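Local coordinates for biotin protein ligase-like protein of unknown function (Silicibacter sp., PDB 3BFM), which is of unknown function but belongs to the biotin/lipoate protein ligase family and carries bound calcium ions in the crystal, at residues A[15-20]-A[39-44]; A[47-52]-A[125-130]; A[63-68]-A[229-234]; A[109-114]-A[121-126]; A[129-134]-A[145-150]. All coordinates share one frame; numbering follows the deposited sequence.

Contact 1 of 5, residues A[15-20]-A[39-44]. With CA (calcium ion), chain B.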
# COMPACT_ATOMS: atom_id res chain seq x y z
N GLU A 15 -12.29 3.95 5.23
CA GLU A 15 -13.59 3.49 5.64
C GLU A 15 -14.09 4.39 6.78
O GLU A 15 -13.45 4.47 7.84
CB GLU A 15 -13.50 2.05 6.11
CG GLU A 15 -14.86 1.53 6.55
CD GLU A 15 -14.92 0.03 6.72
OE1 GLU A 15 -14.15 -0.70 6.04
OE2 GLU A 15 -15.76 -0.42 7.53
N ALA A 16 -15.19 5.09 6.55
CA ALA A 16 -15.78 5.90 7.60
C ALA A 16 -16.50 4.99 8.60
O ALA A 16 -17.26 4.08 8.20
CB ALA A 16 -16.74 6.95 7.03
N ALA A 17 -16.31 5.27 9.89
CA ALA A 17 -16.99 4.53 10.96
C ALA A 17 -18.49 4.82 10.94
O ALA A 17 -18.92 5.97 10.77
CB ALA A 17 -16.40 4.92 12.33
N GLY A 18 -19.27 3.76 11.07
CA GLY A 18 -20.72 3.82 11.14
C GLY A 18 -21.25 3.82 12.55
O GLY A 18 -20.49 3.87 13.52
N PRO A 19 -22.58 3.81 12.69
CA PRO A 19 -23.24 3.75 14.00
C PRO A 19 -22.72 2.61 14.88
O PRO A 19 -22.62 1.48 14.42
CB PRO A 19 -24.69 3.50 13.62
CG PRO A 19 -24.85 4.18 12.27
CD PRO A 19 -23.56 3.93 11.58
N GLY A 20 -22.39 2.91 16.13
CA GLY A 20 -21.92 1.92 17.04
C GLY A 20 -20.43 1.59 16.89
O GLY A 20 -19.90 0.82 17.67
N LEU A 39 -5.99 -0.62 5.42
CA LEU A 39 -7.23 -0.01 5.88
C LEU A 39 -6.97 1.16 6.82
O LEU A 39 -6.19 1.02 7.79
CB LEU A 39 -8.08 -1.01 6.61
CG LEU A 39 -9.43 -0.56 7.16
CD1 LEU A 39 -10.39 -0.22 6.01
CD2 LEU A 39 -10.03 -1.64 8.08
N VAL A 40 -7.66 2.25 6.54
CA VAL A 40 -7.71 3.44 7.36
C VAL A 40 -9.16 3.68 7.73
O VAL A 40 -9.96 4.10 6.91
CB VAL A 40 -7.14 4.71 6.66
CG1 VAL A 40 -7.22 5.93 7.59
CG2 VAL A 40 -5.73 4.48 6.15
N VAL A 41 -9.51 3.39 8.97
CA VAL A 41 -10.84 3.68 9.48
C VAL A 41 -10.82 5.05 10.11
O VAL A 41 -9.89 5.37 10.84
CB VAL A 41 -11.26 2.66 10.55
CG1 VAL A 41 -12.75 2.91 10.97
CG2 VAL A 41 -11.06 1.24 10.05
N TYR A 42 -11.81 5.88 9.82
CA TYR A 42 -11.82 7.22 10.35
C TYR A 42 -13.21 7.66 10.77
O TYR A 42 -14.24 7.07 10.37
CB TYR A 42 -11.20 8.20 9.35
CG TYR A 42 -12.01 8.34 8.07
CD1 TYR A 42 -13.00 9.27 7.97
CD2 TYR A 42 -11.74 7.55 6.96
CE1 TYR A 42 -13.74 9.42 6.84
CE2 TYR A 42 -12.49 7.69 5.78
CZ TYR A 42 -13.46 8.62 5.73
OH TYR A 42 -14.24 8.75 4.59
N GLU A 43 -13.26 8.68 11.60
CA GLU A 43 -14.52 9.25 12.08
C GLU A 43 -14.22 10.70 12.37
O GLU A 43 -13.38 10.99 13.23
CB GLU A 43 -15.00 8.51 13.34
CG GLU A 43 -16.35 8.92 13.79
CD GLU A 43 -17.03 7.95 14.74
OE1 GLU A 43 -16.38 7.10 15.43
OE2 GLU A 43 -18.25 8.07 14.89
N LEU A 44 -14.86 11.60 11.60
CA LEU A 44 -14.68 13.04 11.75
C LEU A 44 -15.94 13.68 12.33
O LEU A 44 -17.06 13.45 11.83
CB LEU A 44 -14.35 13.71 10.40
CG LEU A 44 -12.89 13.83 9.95
CD1 LEU A 44 -12.40 12.51 9.35
CD2 LEU A 44 -12.74 14.95 8.93
CA CA B . -18.46 6.36 16.54
O HOH W 1 -20.27 5.99 15.08
O HOH W 2 -20.04 5.19 18.00
O HOH W 3 -18.87 8.17 18.02

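Contact 2 of 5, residues A[47-52]-A[125-130]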
# COMPACT_ATOMS: atom_id res chain seq x y z
N ASP A 47 -15.68 18.47 16.43
CA ASP A 47 -14.86 18.67 17.63
C ASP A 47 -13.71 17.67 17.81
O ASP A 47 -12.87 17.84 18.70
CB ASP A 47 -15.73 18.57 18.88
CG ASP A 47 -16.67 19.72 19.03
OD1 ASP A 47 -16.71 20.61 18.14
OD2 ASP A 47 -17.41 19.67 20.02
N VAL A 48 -13.68 16.63 17.00
CA VAL A 48 -12.69 15.57 17.19
C VAL A 48 -12.40 14.88 15.86
O VAL A 48 -13.26 14.81 14.97
CB VAL A 48 -13.13 14.53 18.25
CG1 VAL A 48 -14.50 13.98 17.89
CG2 VAL A 48 -12.09 13.36 18.40
N LEU A 49 -11.16 14.44 15.73
CA LEU A 49 -10.74 13.58 14.61
C LEU A 49 -10.25 12.24 15.16
O LEU A 49 -9.40 12.21 16.03
CB LEU A 49 -9.62 14.24 13.77
CG LEU A 49 -8.91 13.41 12.67
CD1 LEU A 49 -9.91 12.98 11.58
CD2 LEU A 49 -7.75 14.18 12.04
N ARG A 50 -10.79 11.14 14.65
CA ARG A 50 -10.27 9.82 15.03
C ARG A 50 -9.95 9.07 13.78
O ARG A 50 -10.65 9.23 12.77
CB ARG A 50 -11.24 9.03 15.93
CG ARG A 50 -11.40 9.68 17.30
CD ARG A 50 -12.50 9.00 18.09
NE ARG A 50 -13.78 9.54 17.69
CZ ARG A 50 -14.96 9.04 18.03
NH1 ARG A 50 -15.06 7.95 18.77
NH2 ARG A 50 -16.06 9.63 17.61
N ALA A 51 -8.88 8.28 13.83
CA ALA A 51 -8.52 7.45 12.73
C ALA A 51 -7.67 6.31 13.20
O ALA A 51 -7.11 6.33 14.30
CB ALA A 51 -7.84 8.28 11.62
N ALA A 52 -7.63 5.26 12.41
CA ALA A 52 -6.83 4.07 12.81
C ALA A 52 -6.36 3.39 11.54
O ALA A 52 -7.11 3.29 10.58
CB ALA A 52 -7.61 3.10 13.74
N VAL A 125 -2.61 1.16 14.68
CA VAL A 125 -2.28 2.44 15.33
C VAL A 125 -3.43 3.40 15.18
O VAL A 125 -3.91 3.63 14.08
CB VAL A 125 -0.99 3.06 14.73
CG1 VAL A 125 -0.76 4.44 15.31
CG2 VAL A 125 0.14 2.14 15.00
N GLY A 126 -3.87 3.98 16.29
CA GLY A 126 -5.00 4.88 16.27
C GLY A 126 -4.61 6.27 16.69
O GLY A 126 -3.76 6.43 17.57
N LEU A 127 -5.23 7.26 16.05
CA LEU A 127 -5.06 8.65 16.37
C LEU A 127 -6.38 9.16 16.96
O LEU A 127 -7.46 8.87 16.43
CB LEU A 127 -4.71 9.43 15.07
CG LEU A 127 -4.68 10.94 15.20
CD1 LEU A 127 -3.57 11.38 16.20
CD2 LEU A 127 -4.51 11.67 13.82
N ASP A 128 -6.30 9.85 18.11
CA ASP A 128 -7.44 10.60 18.64
C ASP A 128 -6.96 12.05 18.83
O ASP A 128 -5.99 12.30 19.53
CB ASP A 128 -7.91 10.01 19.95
CG ASP A 128 -8.70 8.71 19.78
OD1 ASP A 128 -8.12 7.67 19.39
OD2 ASP A 128 -9.92 8.71 20.09
N LEU A 129 -7.63 13.00 18.18
CA LEU A 129 -7.20 14.37 18.25
C LEU A 129 -8.40 15.27 18.49
O LEU A 129 -9.32 15.35 17.64
CB LEU A 129 -6.47 14.77 16.95
CG LEU A 129 -5.85 16.16 16.82
CD1 LEU A 129 -4.59 16.25 17.71
CD2 LEU A 129 -5.47 16.55 15.36
N PRO A 130 -8.41 15.95 19.64
CA PRO A 130 -9.43 16.96 19.85
C PRO A 130 -9.24 18.20 19.01
O PRO A 130 -8.15 18.69 18.91
CB PRO A 130 -9.28 17.29 21.33
CG PRO A 130 -7.87 17.01 21.66
CD PRO A 130 -7.47 15.87 20.78

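Contact 3 of 5, residues A[63-68]-A[229-234]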
# COMPACT_ATOMS: atom_id res chain seq x y z
N LYS A 63 9.93 -5.59 17.91
CA LYS A 63 10.33 -4.70 16.83
C LYS A 63 9.18 -3.99 16.12
O LYS A 63 9.38 -2.92 15.51
CB LYS A 63 11.17 -5.48 15.84
CG LYS A 63 12.43 -6.01 16.53
CD LYS A 63 13.62 -6.08 15.62
CE LYS A 63 14.87 -6.42 16.41
NZ LYS A 63 15.36 -5.28 17.26
N ALA A 64 7.99 -4.58 16.18
CA ALA A 64 6.82 -4.01 15.50
C ALA A 64 6.29 -2.79 16.25
O ALA A 64 5.59 -1.94 15.66
CB ALA A 64 5.71 -5.07 15.37
N MSE A 65 6.59 -2.72 17.55
CA MSE A 65 6.25 -1.55 18.37
C MSE A 65 6.76 -0.21 17.80
O MSE A 65 6.19 0.83 18.14
CB MSE A 65 6.79 -1.72 19.79
CG MSE A 65 6.24 -2.88 20.56
SE MSE A 65 4.23 -2.98 20.49
CE MSE A 65 3.81 -1.42 21.34
N ALA A 66 7.81 -0.23 16.97
CA ALA A 66 8.31 0.97 16.28
C ALA A 66 7.22 1.65 15.45
O ALA A 66 7.36 2.82 15.05
CB ALA A 66 9.51 0.62 15.41
N MSE A 67 6.13 0.95 15.18
CA MSE A 67 5.06 1.58 14.42
C MSE A 67 4.46 2.78 15.18
O MSE A 67 3.95 3.73 14.56
CB MSE A 67 3.94 0.56 14.07
CG MSE A 67 4.40 -0.56 13.10
SE MSE A 67 4.92 0.15 11.37
CE MSE A 67 6.94 0.13 11.78
N LEU A 68 4.47 2.73 16.52
CA LEU A 68 3.99 3.89 17.30
C LEU A 68 4.83 5.16 17.06
O LEU A 68 4.29 6.19 16.58
CB LEU A 68 3.88 3.56 18.80
CG LEU A 68 3.38 4.66 19.71
CD1 LEU A 68 1.99 5.10 19.24
CD2 LEU A 68 3.31 4.19 21.15
N THR A 229 6.23 -2.40 24.46
CA THR A 229 5.10 -3.34 24.59
C THR A 229 4.17 -3.06 25.78
O THR A 229 2.96 -3.39 25.71
CB THR A 229 5.57 -4.82 24.59
OG1 THR A 229 6.58 -4.99 25.58
CG2 THR A 229 6.19 -5.20 23.27
N THR A 230 4.68 -2.40 26.82
CA THR A 230 3.87 -2.02 27.97
C THR A 230 2.72 -1.04 27.65
O THR A 230 1.79 -0.96 28.44
CB THR A 230 4.73 -1.44 29.14
OG1 THR A 230 5.27 -0.18 28.76
CG2 THR A 230 5.84 -2.42 29.52
N VAL A 231 2.77 -0.34 26.53
CA VAL A 231 1.72 0.64 26.18
C VAL A 231 0.65 0.02 25.28
O VAL A 231 -0.30 0.69 24.93
CB VAL A 231 2.32 1.93 25.53
CG1 VAL A 231 3.54 2.43 26.34
CG2 VAL A 231 2.72 1.67 24.11
N LEU A 232 0.80 -1.24 24.91
CA LEU A 232 -0.22 -1.94 24.16
C LEU A 232 -1.56 -1.91 24.85
O LEU A 232 -1.67 -2.18 26.05
CB LEU A 232 0.19 -3.39 23.88
CG LEU A 232 1.20 -3.65 22.79
CD1 LEU A 232 1.64 -5.10 22.87
CD2 LEU A 232 0.65 -3.37 21.38
N VAL A 233 -2.59 -1.55 24.10
CA VAL A 233 -3.95 -1.49 24.62
C VAL A 233 -4.42 -2.93 24.82
O VAL A 233 -4.36 -3.73 23.88
CB VAL A 233 -4.91 -0.78 23.68
CG1 VAL A 233 -6.36 -0.90 24.18
CG2 VAL A 233 -4.52 0.69 23.57
N GLN A 234 -4.84 -3.24 26.04
CA GLN A 234 -5.20 -4.61 26.43
C GLN A 234 -6.66 -4.85 26.18
O GLN A 234 -7.49 -4.13 26.74
CB GLN A 234 -4.92 -4.83 27.92
CG GLN A 234 -3.50 -4.46 28.39

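Contact 4 of 5, residues A[109-114]-A[121-126]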
# COMPACT_ATOMS: atom_id res chain seq x y z
N ILE A 109 -1.85 2.04 20.28
CA ILE A 109 -1.39 0.88 19.53
C ILE A 109 -1.94 -0.42 20.14
O ILE A 109 -1.97 -0.55 21.39
CB ILE A 109 0.17 0.87 19.42
CG1 ILE A 109 0.61 -0.31 18.61
CG2 ILE A 109 0.91 0.84 20.81
CD1 ILE A 109 1.97 -0.11 17.93
N ALA A 110 -2.33 -1.35 19.26
CA ALA A 110 -2.80 -2.68 19.65
C ALA A 110 -2.21 -3.66 18.70
O ALA A 110 -1.80 -3.33 17.57
CB ALA A 110 -4.35 -2.81 19.63
N ALA A 111 -2.13 -4.90 19.15
CA ALA A 111 -1.70 -5.96 18.27
C ALA A 111 -2.33 -7.32 18.62
O ALA A 111 -2.96 -7.47 19.66
CB ALA A 111 -0.16 -6.03 18.26
N SER A 112 -2.08 -8.30 17.75
CA SER A 112 -2.78 -9.59 17.76
C SER A 112 -2.23 -10.46 18.85
O SER A 112 -2.86 -11.44 19.22
CB SER A 112 -2.62 -10.31 16.42
OG SER A 112 -1.28 -10.76 16.19
N THR A 113 -1.08 -10.07 19.39
CA THR A 113 -0.35 -10.83 20.41
C THR A 113 0.23 -9.85 21.42
O THR A 113 0.38 -8.65 21.14
CB THR A 113 0.83 -11.61 19.75
OG1 THR A 113 1.54 -12.37 20.74
CG2 THR A 113 1.81 -10.64 19.14
N ASP A 114 0.55 -10.35 22.61
CA ASP A 114 1.36 -9.61 23.57
C ASP A 114 2.70 -10.28 23.90
O ASP A 114 3.43 -9.83 24.77
CB ASP A 114 0.57 -9.34 24.86
CG ASP A 114 0.20 -10.60 25.60
OD1 ASP A 114 0.21 -11.71 25.02
OD2 ASP A 114 -0.12 -10.48 26.79
N ASP A 121 -0.10 -11.12 13.83
CA ASP A 121 -0.88 -11.23 12.59
C ASP A 121 -1.30 -9.85 12.15
O ASP A 121 -1.61 -9.63 10.99
CB ASP A 121 -2.14 -12.05 12.81
CG ASP A 121 -1.86 -13.53 13.13
OD1 ASP A 121 -0.76 -14.04 12.82
OD2 ASP A 121 -2.77 -14.17 13.70
N TRP A 122 -1.37 -8.93 13.11
CA TRP A 122 -1.79 -7.55 12.82
C TRP A 122 -1.38 -6.61 13.91
O TRP A 122 -1.19 -7.01 15.05
CB TRP A 122 -3.30 -7.45 12.59
CG TRP A 122 -4.13 -7.91 13.72
CD1 TRP A 122 -4.73 -9.15 13.85
CD2 TRP A 122 -4.54 -7.15 14.88
NE1 TRP A 122 -5.44 -9.20 15.00
CE2 TRP A 122 -5.35 -8.01 15.66
CE3 TRP A 122 -4.27 -5.87 15.35
CZ2 TRP A 122 -5.89 -7.61 16.86
CZ3 TRP A 122 -4.83 -5.46 16.55
CH2 TRP A 122 -5.63 -6.34 17.29
N LEU A 123 -1.32 -5.33 13.54
CA LEU A 123 -1.10 -4.25 14.45
C LEU A 123 -1.96 -3.07 13.99
O LEU A 123 -2.12 -2.86 12.80
CB LEU A 123 0.38 -3.90 14.41
CG LEU A 123 0.93 -3.02 15.51
CD1 LEU A 123 2.32 -3.50 15.97
CD2 LEU A 123 0.95 -1.55 15.06
N VAL A 124 -2.52 -2.33 14.93
CA VAL A 124 -3.32 -1.14 14.60
C VAL A 124 -2.78 0.04 15.37
O VAL A 124 -2.50 -0.09 16.57
CB VAL A 124 -4.81 -1.33 14.99
CG1 VAL A 124 -5.60 -0.02 14.92
CG2 VAL A 124 -5.45 -2.42 14.10
N VAL A 125 -2.61 1.16 14.68
CA VAL A 125 -2.28 2.44 15.33
C VAL A 125 -3.43 3.40 15.18
O VAL A 125 -3.91 3.63 14.08
CB VAL A 125 -0.99 3.06 14.73
CG1 VAL A 125 -0.76 4.44 15.31
CG2 VAL A 125 0.14 2.14 15.00
N GLY A 126 -3.87 3.98 16.29
CA GLY A 126 -5.00 4.88 16.27
C GLY A 126 -4.61 6.27 16.69
O GLY A 126 -3.76 6.43 17.57

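Contact 5 of 5, residues A[129-134]-A[145-150]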
# COMPACT_ATOMS: atom_id res chain seq x y z
N LEU A 129 -7.63 13.00 18.18
CA LEU A 129 -7.20 14.37 18.25
C LEU A 129 -8.40 15.27 18.49
O LEU A 129 -9.32 15.35 17.64
CB LEU A 129 -6.47 14.77 16.95
CG LEU A 129 -5.85 16.16 16.82
CD1 LEU A 129 -4.59 16.25 17.71
CD2 LEU A 129 -5.47 16.55 15.36
N PRO A 130 -8.41 15.95 19.64
CA PRO A 130 -9.43 16.96 19.85
C PRO A 130 -9.24 18.20 19.01
O PRO A 130 -8.15 18.69 18.91
CB PRO A 130 -9.28 17.29 21.33
CG PRO A 130 -7.87 17.01 21.66
CD PRO A 130 -7.47 15.87 20.78
N LEU A 131 -10.32 18.68 18.41
CA LEU A 131 -10.26 19.84 17.52
C LEU A 131 -10.76 21.07 18.27
O LEU A 131 -10.12 22.11 18.20
CB LEU A 131 -11.09 19.58 16.29
CG LEU A 131 -10.62 18.40 15.43
CD1 LEU A 131 -11.63 18.23 14.26
CD2 LEU A 131 -9.21 18.57 14.91
N TRP A 132 -11.88 20.95 18.95
CA TRP A 132 -12.35 21.96 19.91
C TRP A 132 -12.45 21.30 21.29
O TRP A 132 -12.64 20.10 21.38
CB TRP A 132 -13.74 22.43 19.54
CG TRP A 132 -13.78 23.16 18.25
CD1 TRP A 132 -14.42 22.77 17.12
CD2 TRP A 132 -13.18 24.43 17.95
NE1 TRP A 132 -14.25 23.70 16.15
CE2 TRP A 132 -13.50 24.73 16.63
CE3 TRP A 132 -12.42 25.36 18.68
CZ2 TRP A 132 -13.06 25.91 16.00
CZ3 TRP A 132 -11.98 26.51 18.06
CH2 TRP A 132 -12.31 26.78 16.73
N PRO A 133 -12.32 22.08 22.36
CA PRO A 133 -12.36 21.40 23.67
C PRO A 133 -13.75 20.89 24.01
O PRO A 133 -14.72 21.57 23.75
CB PRO A 133 -11.94 22.50 24.66
CG PRO A 133 -11.41 23.61 23.84
CD PRO A 133 -12.07 23.52 22.50
N GLU A 134 -13.83 19.69 24.56
CA GLU A 134 -15.11 19.17 25.05
C GLU A 134 -15.33 19.68 26.47
O GLU A 134 -14.57 19.34 27.36
CB GLU A 134 -15.14 17.64 25.00
CG GLU A 134 -13.88 16.96 25.49
N ALA A 145 -6.87 21.81 22.59
CA ALA A 145 -7.44 21.22 21.40
C ALA A 145 -6.80 21.94 20.24
O ALA A 145 -6.36 23.09 20.38
CB ALA A 145 -8.95 21.37 21.38
N LEU A 146 -6.76 21.29 19.09
CA LEU A 146 -6.04 21.78 17.94
C LEU A 146 -6.40 23.20 17.53
O LEU A 146 -5.52 24.01 17.29
CB LEU A 146 -6.26 20.88 16.72
CG LEU A 146 -5.25 21.09 15.58
CD1 LEU A 146 -3.87 20.61 15.95
CD2 LEU A 146 -5.80 20.34 14.36
N TYR A 147 -7.71 23.48 17.46
CA TYR A 147 -8.17 24.76 16.97
C TYR A 147 -8.04 25.83 18.05
O TYR A 147 -8.19 27.02 17.76
CB TYR A 147 -9.59 24.67 16.41
CG TYR A 147 -9.69 23.83 15.17
CD1 TYR A 147 -8.64 23.73 14.27
CD2 TYR A 147 -10.87 23.16 14.85
CE1 TYR A 147 -8.74 22.95 13.15
CE2 TYR A 147 -10.98 22.38 13.72
CZ TYR A 147 -9.93 22.28 12.86
OH TYR A 147 -10.05 21.49 11.72
N ALA A 148 -7.78 25.40 19.27
CA ALA A 148 -7.44 26.33 20.34
C ALA A 148 -5.98 26.79 20.24
O ALA A 148 -5.62 27.78 20.86
CB ALA A 148 -7.73 25.69 21.73
N GLU A 149 -5.17 26.09 19.46
CA GLU A 149 -3.70 26.30 19.44
C GLU A 149 -3.17 26.93 18.17
O GLU A 149 -2.01 26.71 17.82
CB GLU A 149 -2.99 24.96 19.66
CG GLU A 149 -3.20 24.41 21.05
CD GLU A 149 -2.66 25.35 22.14
OE1 GLU A 149 -1.69 26.09 21.85
OE2 GLU A 149 -3.21 25.33 23.26
N GLY A 150 -4.01 27.69 17.48
CA GLY A 150 -3.59 28.42 16.30
C GLY A 150 -3.69 27.70 14.97
O GLY A 150 -3.12 28.18 13.98

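Contact 1 of 5, residues A[15-20]-A[39-44]
Ala17 N donates to Tyr42 O at 2.8 Å, a nearly straight bond (165°); Tyr42 N in turn donates to Glu15 O, and Glu15 N reaches Val40 O at 2.9 Å. These are the rungs of a parallel pair in a beta-alpha-beta unit: strand 13-16, an outermost strand of the main sheet within this chain, is followed by helix 23-32 and then strand 39-44. Just past the last rung, Glu43 holds the calcium ion with both carboxylate oxygens, OE1 at 2.5 Å and OE2 at 2.4 Å. Gln21, Asp22 and three waters complete the site. One of those waters also donates to Gly18 O (2.6 Å), tying the loop after the strand to the metal. With CG anti to the backbone N (chi1 -173°) and the chain extended, the Glu43 carboxylate runs past Ala17, whose CB lies 3.8 Å from OE1. At the other end of the ladder Glu15 leans its CB and OE1 on Leu39 CD1, while OE2 forms a salt bridge with Lys30 of the helix. On the face shared with Ala16, the Tyr42 ring folds back over the neighbouring strand (chi1 65°). A serine in its place would probably leave the Glu15-Ala16 backbone without its aromatic cover. Ala16 CA sits over the middle of the ring, 4.0 Å from its centroid, and Ala16 CB touches CE1.

Contact 2 of 5, residues A[47-52]-A[125-130]
Val125 O takes a CA-H...O contact from Ala52 CA at 3.2 Å, and the next residue, Gly126, faces Ala52 as a non-hydrogen-bonded pair. The two strands run close here: Gly126 CA is 4.0 Å from Ala52 CA, and a side chain at Gly126 would project beside Ala52 CB. Leu127 follows in a hydrogen-bonded pair with Ala51; its N gives a short bond to Ala51 O (2.7 Å), and its O accepts from Ala51 N. Its side chain shares a face with Ala51, and helix 156-175 covers both there through Trp163. These are central antiparallel neighbours in the seven-stranded mixed sheet of the ligase-like fold, their directions 178° apart. Asp128 then turns to the opposite face, beside Arg50. What meets is carboxylate against aliphatic chain: Asp128 OD2 lies 3.3 Å from Arg50 CD and equally near CG, while Arg50 NE stays 4.6 Å away from OD2. Arg50 bends at chi3 (-82°), carrying its guanidinium onward to Glu43, and Asp128 OD1 forms its salt bridge with Arg108, so each charge has its mate elsewhere. Leu129 returns to the Leu127 face and pairs with Leu49: Leu129 O accepts from Leu49 N at 2.8 Å in an almost linear bond, and Leu129 N donates back to Leu49 O. Pro130, lacking an N-H, takes a non-hydrogen-bonded position opposite Val48, their CA atoms 4.4 Å apart.

Contact 3 of 5, residues A[63-68]-A[229-234]
Met65, present as selenomethionine, is the bump here, and Thr229 and Leu232 form the hollow that receives it. Its chain is bent at chi2 and chi3 (-49° and -64°), which curls the methyl end round instead of letting it run straight out. CG presses on Thr229 CG2 at 3.6 Å, the two side chains crossing at about a right angle. Further along, the selenium rests 3.7 Å from Leu232 CD2, and CE nestles 3.7 Å from Leu232 CG, so the isobutyl fork fits against the bend. A smaller ridge lies alongside: Leu68 CD2 meets Val231 CG2 at 3.9 Å. With Leu232 cut back to an alanine, a gap would probably open beside the selenium and methyl of Met65 and leave that end less confined. Ile109 of strand 102-111 packs on Met65, Leu68 and Val231, lying against both partners. The bump stands on a type I turn, Ala64 to Met67, where helix 61-64 gives way to helix 67-82. It meets the 3-10 turn and tail that follow strand 223-226, an apolar junction of the ligase-family core with the C-terminal part of the chain, consistent with the small SH3-like domain that ends many biotin protein ligases.

Contact 4 of 5, residues A[109-114]-A[121-126]
Trp122 lays one face of its indole on the backbone of Ala111 and Ser112. From CB, CG is placed between the backbone N and the carbonyl carbon (chi1 59°), which swings the ring over the adjacent strand instead of away from it. CG and CD1 then come under Ser112 CB, CD2 and CE2 lie against the same carbon, and NE1 is nearest to it at 3.3 Å; Ser112 CB stands 3.5 Å from the centroid of the five-membered ring, a CH-pi contact. NE1 sends its own hydrogen to Glu32 of helix 23-32. In the six-membered ring CE3 lies against Ala111 CA, CZ2 meets Ser112 CA, CZ3 lies 3.6 Å from Ala111 CA, and CH2, at the far end, reaches Ala111 O. Ser112 is gripped from its polar side too. Its OG accepts from Asp121 N at 2.7 Å, and its N donates to Trp122 O in a bent bond (138°). Deeper in the ladder Ala110 and Val124 form a hydrogen-bonded pair, with Ala110 N to Val124 O at 3.0 Å and the return bond from Val124 N to Ala110 O. On the other face of the sheet Ile109 CD1 pushes against Leu123 CD2 at 3.4 Å, tighter than usual carbon contact, and also touches Val125 CG2 at 4.1 Å. The two helices 61-64 and 67-82 cover Leu123 there through Ala64 and Met67. The paired backbones and the indole packed across them mark the loop end of an antiparallel beta hairpin, strands 102-111 and 123-130.

Contact 5 of 5, residues A[129-134]-A[145-150]
A short 3-10 turn that begins at Leu146, in the loop between strand 123-130 and helix 156-175, folds back onto Pro130 and Leu131 where that strand runs out. Two successive carbonyls receive its first amides: Leu146 N donates to Pro130 O at 3.0 Å in an essentially linear bond (178°), and Tyr147 N donates to Leu131 O at 2.9 Å. Ala145 fits its methyl into the bend just ahead of the turn, with CB 3.5 Å from Leu131 O and as near to Trp132 C, and with the rings of Pro130 and Pro133 close by. Inward, Leu146 CD2 lies 3.9 Å from Leu131 CD2, the two side chains side by side and pointing the same way, and it also meets Leu129 CD2; Leu159 of helix 156-175 packs on both Leu129 and Leu146. Outward, Trp132 and Tyr147 make an edge-to-face pair, the tyrosine edge toward the indole face with centroids 5.1 Å apart and planes at 60°. Tyr147 CB sits over the six-membered ring of Trp132, 3.4 Å from its centroid, as a CH-pi contact. With CG anti to the carbonyl carbon (chi1 -66°), the phenol ring runs past Leu131 CB, and its OH is hydrogen-bonded to Val154 O. The carbonyls of Pro130, last in the strand, and Leu131, just beyond it, thus find amide donors in the turn, and Tyr147 CB and CG, lying against Leu131 O, probably help to shield that bond from solvent.

In the fold
Contacts 1, 2 and 4 are successive steps across one sheet: strand 39-44 of contact 1 pairs with strand 48-55 of contact 2, Val41 O probably accepting from Ala52 N, and strand 123-130 carries on into contact 4. Contact 5 takes over that strand's far end, with Asp47 O probably hydrogen-bonded to Leu131 N at 2.7 Å. Contacts 4 and 5, at opposite ends of the strand, have centres about 27 Å apart. The calcium site belongs to contact 1, but Arg50 of contact 2 reaches in by a salt bridge to Glu43. Contact 3 lies with its centre about 7 Å from that of contact 4: Ile109 O probably accepts from Val233 N at 3.0 Å, joining the C-terminal tail to the hairpin.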